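Long-range contacts in poly-beta-hydroxybuterate polymerase (Cupriavidus necator, PDB 5T6O), which builds polyhydroxybutyrate without a template, probably as an acyltransferase, and is represented here by its catalytic domain of alpha/beta hydrolase fold: residues Y275-D280 / A310-P315; G304-I309 / N319-W324; E13-F18 / A367-A372; Y22-Q27 / A376-P381. The protein carries 1 engineered substitution. All blocks are in the same frame, centred on the assembly; numbering follows the deposited sequence.

All four contacts reach the same mixed sheet, but at two separate places. Contacts 1 and 2 adjoin one another, with centres about 5 Å apart; both draw on helix 308-312, and both touch the second subunit. Contact 1 is buried and largely a matter of packing, whereas contact 2 is only partly buried and joins strand pairing to charge at a subunit interface. Contacts 3 and 4 lie at the other end of the sheet, with centres about 8 Å apart, where the N-terminal hairpin meets the C-terminal tail. There, in contact 3, the partly exposed Y369 lies over the buried A15 and V17 of strand 14-19, and contact 4 buries an amide against a carboxylate.

Contact 1. Residues Y275-D280 / A310-P315. With SO4 (sulfate ion), chain B.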
# COMPACT_ATOMS: atom_id res chain seq x y z
N TYR A 275 -9.11 17.13 13.47
CA TYR A 275 -10.03 16.08 13.09
C TYR A 275 -9.65 15.51 11.73
O TYR A 275 -9.31 16.26 10.81
CB TYR A 275 -11.51 16.57 13.06
CG TYR A 275 -12.37 15.52 12.42
CD1 TYR A 275 -12.86 14.46 13.18
CD2 TYR A 275 -12.61 15.52 11.05
CE1 TYR A 275 -13.58 13.45 12.58
CE2 TYR A 275 -13.33 14.50 10.45
CZ TYR A 275 -13.80 13.47 11.23
OH TYR A 275 -14.49 12.46 10.62
N GLY A 276 -9.75 14.20 11.58
CA GLY A 276 -9.65 13.58 10.27
C GLY A 276 -10.58 12.39 10.18
O GLY A 276 -11.07 11.88 11.19
N SER A 277 -10.83 11.94 8.95
CA SER A 277 -11.70 10.79 8.69
C SER A 277 -10.89 9.60 8.17
O SER A 277 -10.02 9.75 7.31
CB SER A 277 -12.80 11.16 7.69
OG SER A 277 -13.66 12.17 8.20
N ARG A 278 -11.21 8.41 8.67
CA ARG A 278 -10.30 7.28 8.47
C ARG A 278 -10.20 6.84 7.01
O ARG A 278 -9.11 6.46 6.55
CB ARG A 278 -10.73 6.10 9.33
CG ARG A 278 -9.73 4.97 9.21
CD ARG A 278 -9.90 3.96 10.30
NE ARG A 278 -8.89 2.93 10.16
CZ ARG A 278 -8.90 1.81 10.87
NH1 ARG A 278 -9.87 1.62 11.76
NH2 ARG A 278 -7.95 0.90 10.70
N GLU A 279 -11.31 6.84 6.27
CA GLU A 279 -11.28 6.41 4.87
C GLU A 279 -11.16 7.58 3.90
O GLU A 279 -11.48 7.44 2.72
CB GLU A 279 -12.52 5.59 4.52
CG GLU A 279 -12.93 4.54 5.56
CD GLU A 279 -11.87 3.50 5.90
OE1 GLU A 279 -10.97 3.22 5.08
OE2 GLU A 279 -11.96 2.94 7.02
N ASP A 280 -10.73 8.74 4.39
CA ASP A 280 -10.60 9.94 3.57
C ASP A 280 -9.35 9.80 2.71
O ASP A 280 -8.24 9.68 3.24
CB ASP A 280 -10.52 11.16 4.49
CG ASP A 280 -10.61 12.48 3.75
OD1 ASP A 280 -10.41 12.52 2.51
OD2 ASP A 280 -10.87 13.49 4.43
N ALA A 310 -18.58 11.99 4.22
CA ALA A 310 -19.39 11.17 5.12
C ALA A 310 -18.85 11.20 6.55
O ALA A 310 -19.62 11.19 7.51
CB ALA A 310 -19.45 9.72 4.61
N GLY A 311 -17.53 11.26 6.71
CA GLY A 311 -16.96 11.23 8.05
C GLY A 311 -17.15 12.54 8.79
O GLY A 311 -17.44 12.55 9.99
N VAL A 312 -16.97 13.67 8.10
CA VAL A 312 -17.10 14.96 8.76
C VAL A 312 -18.57 15.30 9.00
O VAL A 312 -18.95 15.75 10.08
CB VAL A 312 -16.39 16.07 7.96
CG1 VAL A 312 -14.94 15.80 7.89
CG2 VAL A 312 -16.95 16.20 6.55
N ILE A 313 -19.41 15.07 8.00
CA ILE A 313 -20.83 15.42 8.10
C ILE A 313 -21.55 14.19 8.62
O ILE A 313 -22.13 13.40 7.86
CB ILE A 313 -21.39 15.91 6.75
CG1 ILE A 313 -20.57 17.09 6.21
CG2 ILE A 313 -22.89 16.27 6.89
CD1 ILE A 313 -20.32 18.22 7.22
N ASN A 314 -21.50 13.99 9.94
CA ASN A 314 -22.14 12.85 10.60
C ASN A 314 -22.90 13.36 11.81
O ASN A 314 -22.39 13.31 12.94
CB ASN A 314 -21.11 11.78 10.99
CG ASN A 314 -21.76 10.55 11.59
OD1 ASN A 314 -22.92 10.25 11.30
ND2 ASN A 314 -21.02 9.84 12.45
N PRO A 315 -24.11 13.88 11.62
CA PRO A 315 -24.84 14.51 12.74
C PRO A 315 -25.21 13.47 13.78
O PRO A 315 -25.59 12.34 13.44
CB PRO A 315 -26.09 15.10 12.08
CG PRO A 315 -25.85 15.05 10.61
CD PRO A 315 -24.85 13.96 10.35
S SO4 B . -5.65 2.47 8.34
O1 SO4 B . -5.69 1.64 9.54
O2 SO4 B . -5.25 1.63 7.21
O3 SO4 B . -6.97 3.03 8.07
O4 SO4 B . -4.67 3.55 8.53
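The ring of Y275 meets V312 obliquely, CE2 coming within 3.3 Å of V312 CG1; V312 was modelled in two conformers, so this short approach is doubtful. Further along the ring, Y275 OH lies 3.0 Å from G311 O. The same hydroxyl donates a hydrogen bond of 2.6 Å to S277 OG, and S277 OG in turn packs 3.4 Å from G311 CA, a close fit against bare glycine backbone.

Y275 gets there because its CG stands anti to the backbone N (chi1 170°), which carries the ring toward helix 308-312. A second shell holds the pieces. W347 stacks on the Y275 ring, while W348 NE1 serves V312 O. Beyond S277 the chain makes a type I turn to D280. On that turn R278 takes no part in the contact: its extended chain leads to one sulfate, probably from the crystallisation liquor, gripped by NE at 2.8 Å from O3 and NH2 at 2.6 Å from O1, and NH1 forms a salt bridge to D163 of the fourth subunit.

D280 OD2 is hydrogen-bonded to H308 ND1, a pair placed like the acid and histidine of an alpha/beta hydrolase triad. The buried G311 carbonyl is thus satisfied by W347 NE1, while the Y275 hydroxyl commits its proton to S277 OG.

Contact 2. Residues G304-I309 / N319-W324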
# COMPACT_ATOMS: atom_id res chain seq x y z
N GLY A 304 -12.68 10.25 12.84
CA GLY A 304 -14.02 9.78 12.52
C GLY A 304 -13.97 8.65 11.52
O GLY A 304 -13.07 8.56 10.71
N ALA A 305 -14.95 7.75 11.60
CA ALA A 305 -15.04 6.71 10.59
C ALA A 305 -15.53 7.28 9.26
O ALA A 305 -16.12 8.37 9.21
CB ALA A 305 -15.98 5.59 11.06
N SER A 306 -15.22 6.56 8.18
CA SER A 306 -15.73 6.76 6.82
C SER A 306 -14.96 7.82 6.03
O SER A 306 -13.83 8.19 6.40
CB SER A 306 -17.23 7.09 6.83
OG SER A 306 -17.81 6.83 5.56
N GLY A 307 -15.54 8.30 4.93
CA GLY A 307 -14.83 9.04 3.91
C GLY A 307 -14.73 10.54 4.17
O GLY A 307 -15.04 11.04 5.25
N HIS A 308 -14.30 11.26 3.12
CA HIS A 308 -14.00 12.68 3.22
C HIS A 308 -15.19 13.48 3.75
O HIS A 308 -15.07 14.23 4.72
CB HIS A 308 -13.56 13.20 1.84
CG HIS A 308 -13.19 14.65 1.80
ND1 HIS A 308 -12.17 15.18 2.56
CD2 HIS A 308 -13.69 15.68 1.08
CE1 HIS A 308 -12.06 16.47 2.31
NE2 HIS A 308 -12.98 16.80 1.41
N ILE A 309 -16.35 13.35 3.10
CA ILE A 309 -17.52 14.09 3.55
C ILE A 309 -18.37 13.27 4.52
O ILE A 309 -18.83 13.80 5.53
CB ILE A 309 -18.37 14.56 2.35
CG1 ILE A 309 -17.57 15.52 1.46
CG2 ILE A 309 -19.66 15.24 2.85
CD1 ILE A 309 -17.07 16.76 2.19
N ASN A 319 -27.19 8.73 15.15
CA ASN A 319 -26.42 7.72 15.88
C ASN A 319 -25.78 6.70 14.93
O ASN A 319 -25.92 5.49 15.09
CB ASN A 319 -27.28 7.02 16.93
N LYS A 320 -25.08 7.20 13.91
CA LYS A 320 -24.43 6.36 12.92
C LYS A 320 -22.92 6.47 13.04
O LYS A 320 -22.39 7.45 13.57
CB LYS A 320 -24.87 6.74 11.50
CG LYS A 320 -26.36 6.53 11.26
CD LYS A 320 -26.76 6.97 9.87
N ARG A 321 -22.24 5.43 12.53
CA ARG A 321 -20.79 5.34 12.43
C ARG A 321 -20.13 5.30 13.81
O ARG A 321 -20.74 4.85 14.78
CB ARG A 321 -20.22 6.47 11.58
CG ARG A 321 -21.00 6.68 10.25
CD ARG A 321 -20.23 7.50 9.24
NE ARG A 321 -20.97 7.60 7.99
CZ ARG A 321 -21.03 6.65 7.07
NH1 ARG A 321 -20.37 5.51 7.24
NH2 ARG A 321 -21.75 6.83 5.97
N SER A 322 -18.88 5.77 13.89
CA SER A 322 -18.10 5.71 15.11
C SER A 322 -16.95 6.71 14.99
O SER A 322 -16.79 7.36 13.96
CB SER A 322 -17.60 4.29 15.37
OG SER A 322 -16.77 3.84 14.30
N HIS A 323 -16.16 6.82 16.06
CA HIS A 323 -14.97 7.67 16.05
C HIS A 323 -14.01 7.17 17.12
O HIS A 323 -14.41 6.49 18.07
CB HIS A 323 -15.34 9.15 16.28
CG HIS A 323 -15.94 9.41 17.63
ND1 HIS A 323 -17.26 9.13 17.93
CD2 HIS A 323 -15.40 9.93 18.76
CE1 HIS A 323 -17.51 9.48 19.18
NE2 HIS A 323 -16.40 9.96 19.71
N TRP A 324 -12.73 7.51 16.96
CA TRP A 324 -11.68 7.07 17.88
C TRP A 324 -11.09 8.25 18.64
O TRP A 324 -10.91 9.33 18.08
CB TRP A 324 -10.53 6.37 17.14
CG TRP A 324 -10.84 5.03 16.55
CD1 TRP A 324 -10.52 3.80 17.08
CD2 TRP A 324 -11.48 4.78 15.30
NE1 TRP A 324 -10.94 2.80 16.22
CE2 TRP A 324 -11.53 3.38 15.13
CE3 TRP A 324 -12.02 5.61 14.30
CZ2 TRP A 324 -12.11 2.78 14.01
CZ3 TRP A 324 -12.59 5.01 13.18
CH2 TRP A 324 -12.63 3.61 13.05
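G304 and H323 face each other as an antiparallel non-hydrogen-bonded pair, their CA atoms 4.2 Å apart, and the backbone bond comes one step on: A305 N donates to S322 O at 3.0 Å and 163°. Beyond this bond the chains separate.

Apolar contact follows the same line. The indole of W324 turns its edge to the backbone of G304 and A305, with CZ3 3.9 Å from A305 CA and 4.0 Å from A305 CB. H323 CB rests 4.0 Å from G304 CA, though its imidazole leads away and bonds G345 O through ND1.

The polar part belongs to R321, whose chain runs extended from CG to NE and brings the guanidinium over S306. S306 OG sits above one face, offset toward the rim, 3.3 Å from NH1, at an angle too poor for a hydrogen bond. NH1 instead forms a salt bridge to E342 of the third subunit.

Here strand 299-304, paired with strand 322-325, gives way to a loop and then to helix 308-312, which begins at about H308. That strand-to-loop position is consistent with the histidine loop of the alpha/beta hydrolase fold.

Contact 3. Residues E13-F18 / A367-A372; sequences EGAVVF and ANYGNA
Y369 lies along strand 14-19, and its side chain can be walked from root to tip against that backbone. CB touches V17 CG1 at 3.8 Å, the two side chains crossing at about a right angle. With CG anti to the carbonyl carbon (chi1 -61°), the ring then swings out toward A15. The methyl of A15 stands over the centre of one ring face: CB is 3.5 Å from the centroid and 10° off the ring normal, a well-formed CH-pi contact. CE1 passes 3.6 Å from A15 N, so the far half of the ring lies against peptide backbone, and the hydroxyl ends 3.4 Å from G14 CA, where glycine brings no side chain of its own.

At the tip a water in the plane of the ring donates to E13 OE2 at 2.8 Å. It also lies 2.4 Å from Y369 OH, too short to be trusted as it stands, so a water bridge between the two side chains is tentative. After the tyrosine the chain turns at G370, whose positive phi of 67° suits glycine, and its N remains 3.9 Å from V17 CG1. R375 NH1 is hydrogen-bonded to Y369 O.

The strand underneath, 14-19, runs between strand 23-28 on one flank and the short strand 378-379 on the other, its backbone bonding to Q27 on the first side and to E378 on the second. V17 also touches I107 of helix 89-108, and F18 packs on R99 and V103 of that helix, while the loop carrying Y369 lies over A15 and V17.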
# COMPACT_ATOMS: atom_id res chain seq x y z
N GLU A 13 -30.89 30.21 9.23
CA GLU A 13 -31.27 31.62 9.20
C GLU A 13 -30.11 32.51 9.64
O GLU A 13 -29.48 32.25 10.67
CB GLU A 13 -32.50 31.87 10.08
CG GLU A 13 -33.02 33.31 10.04
CD GLU A 13 -34.42 33.49 10.63
OE1 GLU A 13 -35.00 32.49 11.10
OE2 GLU A 13 -34.92 34.64 10.64
N GLY A 14 -29.85 33.57 8.88
CA GLY A 14 -28.74 34.45 9.17
C GLY A 14 -28.77 35.69 8.30
O GLY A 14 -29.73 35.93 7.56
N ALA A 15 -27.71 36.50 8.41
CA ALA A 15 -27.58 37.71 7.62
C ALA A 15 -26.13 37.90 7.21
O ALA A 15 -25.20 37.55 7.95
CB ALA A 15 -28.05 38.95 8.40
N VAL A 16 -25.92 38.46 6.02
CA VAL A 16 -24.62 39.03 5.67
C VAL A 16 -24.43 40.29 6.50
O VAL A 16 -25.28 41.19 6.48
CB VAL A 16 -24.54 39.35 4.17
CG1 VAL A 16 -23.23 40.09 3.83
CG2 VAL A 16 -24.71 38.09 3.30
N VAL A 17 -23.31 40.38 7.22
CA VAL A 17 -22.99 41.55 8.03
C VAL A 17 -21.78 42.32 7.51
O VAL A 17 -21.46 43.39 8.04
CB VAL A 17 -22.81 41.20 9.53
CG1 VAL A 17 -24.13 40.71 10.14
CG2 VAL A 17 -21.71 40.14 9.74
N PHE A 18 -21.11 41.81 6.48
CA PHE A 18 -19.94 42.47 5.93
C PHE A 18 -19.66 41.84 4.57
O PHE A 18 -19.90 40.65 4.37
CB PHE A 18 -18.70 42.30 6.84
CG PHE A 18 -17.43 42.80 6.20
CD1 PHE A 18 -17.13 44.15 6.21
CD2 PHE A 18 -16.54 41.92 5.58
CE1 PHE A 18 -15.96 44.62 5.61
CE2 PHE A 18 -15.36 42.39 4.98
CZ PHE A 18 -15.08 43.74 5.00
N ALA A 367 -29.69 40.36 20.13
CA ALA A 367 -31.01 40.58 19.53
C ALA A 367 -30.92 40.85 18.04
O ALA A 367 -31.85 40.53 17.29
CB ALA A 367 -31.71 41.75 20.23
N ASN A 368 -29.82 41.45 17.58
CA ASN A 368 -29.70 41.87 16.20
C ASN A 368 -28.36 41.40 15.65
O ASN A 368 -27.43 41.09 16.40
CB ASN A 368 -29.81 43.40 16.08
CG ASN A 368 -31.25 43.87 16.13
OD1 ASN A 368 -31.97 43.76 15.14
ND2 ASN A 368 -31.66 44.40 17.27
N TYR A 369 -28.30 41.34 14.32
CA TYR A 369 -27.06 40.99 13.65
C TYR A 369 -26.06 42.13 13.74
O TYR A 369 -26.43 43.31 13.76
CB TYR A 369 -27.33 40.67 12.18
CG TYR A 369 -28.27 39.51 11.93
CD1 TYR A 369 -27.83 38.20 12.09
CD2 TYR A 369 -29.58 39.72 11.49
CE1 TYR A 369 -28.67 37.13 11.84
CE2 TYR A 369 -30.43 38.65 11.24
CZ TYR A 369 -29.96 37.36 11.42
OH TYR A 369 -30.78 36.26 11.17
N GLY A 370 -24.78 41.78 13.79
CA GLY A 370 -23.71 42.75 13.64
C GLY A 370 -23.64 43.73 14.81
O GLY A 370 -23.91 43.40 15.96
N ASN A 371 -23.24 44.96 14.49
CA ASN A 371 -23.21 46.06 15.45
C ASN A 371 -23.40 47.37 14.68
O ASN A 371 -23.71 47.35 13.49
CB ASN A 371 -21.91 46.04 16.27
CG ASN A 371 -20.64 46.21 15.42
OD1 ASN A 371 -20.70 46.51 14.23
ND2 ASN A 371 -19.48 46.02 16.05
N ALA A 372 -23.21 48.50 15.36
CA ALA A 372 -23.40 49.79 14.69
C ALA A 372 -22.54 49.89 13.44
O ALA A 372 -23.00 50.37 12.40
CB ALA A 372 -23.09 50.95 15.64
O HOH W 1 -33.09 36.78 10.55

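Contact 4. Residues Y22-Q27 / A376-P381; sequences YFQLLQ and AIEPAP
Q24 stretches its amide across to E378, and the two side chains cross at about a right angle. The setting is the edge of the mixed sheet of the alpha/beta hydrolase fold where the N-terminal hairpin meets the C-terminal strand 378-379: strand 14-19 lies between strand 23-28 and that weakly bonded strand, so this contact bridges over a strand. V16 of that middle strand is touched by Q24, L26 and E378 alike.

Q24 NE2 donates to E378 OE2 at 2.9 Å and 161°. The oxygen lies close to the amide plane, but the donor arrives from above the carboxylate, 53° out of its plane, and the two flat groups stand 89° apart. NE2 has a second acceptor in E19 OE1, which together with E378 fixes how the amide is turned. The other carboxylate oxygen, E378 OE1, forms a salt bridge to R383 NH1, which probably offsets the carboxylate's charge in this partly exposed spot.

Two residues along, L26 points the same way and meets A380 and P381. CD1 comes within 4.3 Å of A380 CB, and P381, reached through a cis peptide bond, places its O 3.8 Å from L26 CD1. Y50 packs against both L26 and P381. Q24 OE1 accepts from Y384 N and also from a water at 2.8 Å, and that water gives its other hydrogen to P381 O at 2.7 Å.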
# COMPACT_ATOMS: atom_id res chain seq x y z
N TYR A 22 -13.66 39.86 -1.78
CA TYR A 22 -13.23 38.48 -1.59
C TYR A 22 -14.26 37.60 -0.92
O TYR A 22 -14.25 36.39 -1.13
CB TYR A 22 -11.94 38.44 -0.76
CG TYR A 22 -10.78 39.10 -1.46
CD1 TYR A 22 -10.58 40.48 -1.37
CD2 TYR A 22 -9.87 38.35 -2.21
CE1 TYR A 22 -9.51 41.09 -2.02
CE2 TYR A 22 -8.80 38.96 -2.87
CZ TYR A 22 -8.63 40.32 -2.77
OH TYR A 22 -7.56 40.91 -3.41
N PHE A 23 -15.15 38.16 -0.09
CA PHE A 23 -16.04 37.30 0.67
C PHE A 23 -17.17 38.12 1.28
O PHE A 23 -17.14 39.35 1.32
CB PHE A 23 -15.29 36.55 1.77
CG PHE A 23 -14.98 37.40 2.98
CD1 PHE A 23 -14.02 38.40 2.91
CD2 PHE A 23 -15.63 37.17 4.19
CE1 PHE A 23 -13.74 39.17 4.03
CE2 PHE A 23 -15.35 37.94 5.30
CZ PHE A 23 -14.41 38.93 5.23
N GLN A 24 -18.19 37.39 1.75
CA GLN A 24 -19.23 37.91 2.62
C GLN A 24 -19.12 37.24 3.98
O GLN A 24 -18.92 36.02 4.06
CB GLN A 24 -20.63 37.65 2.05
CG GLN A 24 -20.94 38.47 0.81
CD GLN A 24 -22.33 38.21 0.30
OE1 GLN A 24 -22.73 37.06 0.10
NE2 GLN A 24 -23.09 39.30 0.11
N LEU A 25 -19.26 38.01 5.05
CA LEU A 25 -19.29 37.44 6.39
C LEU A 25 -20.75 37.18 6.77
O LEU A 25 -21.55 38.12 6.81
CB LEU A 25 -18.65 38.36 7.42
CG LEU A 25 -18.46 37.68 8.79
CD1 LEU A 25 -17.45 36.55 8.70
CD2 LEU A 25 -18.04 38.71 9.84
N LEU A 26 -21.10 35.92 7.00
CA LEU A 26 -22.43 35.59 7.51
C LEU A 26 -22.40 35.51 9.03
O LEU A 26 -21.42 35.09 9.63
CB LEU A 26 -22.92 34.25 6.96
CG LEU A 26 -22.84 34.01 5.45
CD1 LEU A 26 -23.57 32.72 5.06
CD2 LEU A 26 -23.38 35.18 4.68
N GLN A 27 -23.51 35.92 9.65
CA GLN A 27 -23.75 35.72 11.07
C GLN A 27 -25.11 35.07 11.21
O GLN A 27 -26.09 35.56 10.63
CB GLN A 27 -23.73 37.04 11.87
CG GLN A 27 -23.99 36.83 13.37
CD GLN A 27 -24.00 38.12 14.17
OE1 GLN A 27 -24.33 38.14 15.37
NE2 GLN A 27 -23.64 39.22 13.51
N ALA A 376 -26.79 44.44 9.18
CA ALA A 376 -27.20 43.45 8.19
C ALA A 376 -27.34 44.08 6.81
O ALA A 376 -27.87 45.18 6.65
CB ALA A 376 -28.52 42.80 8.61
N ILE A 377 -26.84 43.36 5.80
CA ILE A 377 -26.86 43.79 4.41
C ILE A 377 -27.97 43.09 3.63
O ILE A 377 -28.71 43.73 2.89
CB ILE A 377 -25.48 43.53 3.77
CG1 ILE A 377 -24.42 44.44 4.39
CG2 ILE A 377 -25.54 43.68 2.25
CD1 ILE A 377 -22.97 44.09 3.97
N GLU A 378 -28.07 41.78 3.79
CA GLU A 378 -29.04 40.95 3.09
C GLU A 378 -29.09 39.61 3.82
O GLU A 378 -28.20 39.30 4.62
CB GLU A 378 -28.64 40.75 1.62
CG GLU A 378 -27.36 39.91 1.48
CD GLU A 378 -26.80 39.88 0.06
OE1 GLU A 378 -27.21 40.70 -0.77
OE2 GLU A 378 -25.92 39.03 -0.21
N PRO A 379 -30.14 38.80 3.60
CA PRO A 379 -30.24 37.53 4.34
C PRO A 379 -29.19 36.51 3.90
O PRO A 379 -28.75 36.48 2.75
CB PRO A 379 -31.64 37.02 3.99
CG PRO A 379 -32.39 38.23 3.45
CD PRO A 379 -31.31 39.02 2.73
N ALA A 380 -28.79 35.66 4.85
CA ALA A 380 -28.05 34.45 4.50
C ALA A 380 -28.95 33.63 3.58
O ALA A 380 -30.17 33.66 3.72
CB ALA A 380 -27.67 33.68 5.74
N PRO A 381 -28.36 32.87 2.64
CA PRO A 381 -26.93 32.56 2.48
C PRO A 381 -26.12 33.64 1.75
O PRO A 381 -24.92 33.45 1.59
CB PRO A 381 -26.96 31.26 1.67
CG PRO A 381 -28.23 31.36 0.86
CD PRO A 381 -29.21 32.03 1.77
O HOH W 2 -22.89 34.26 -0.00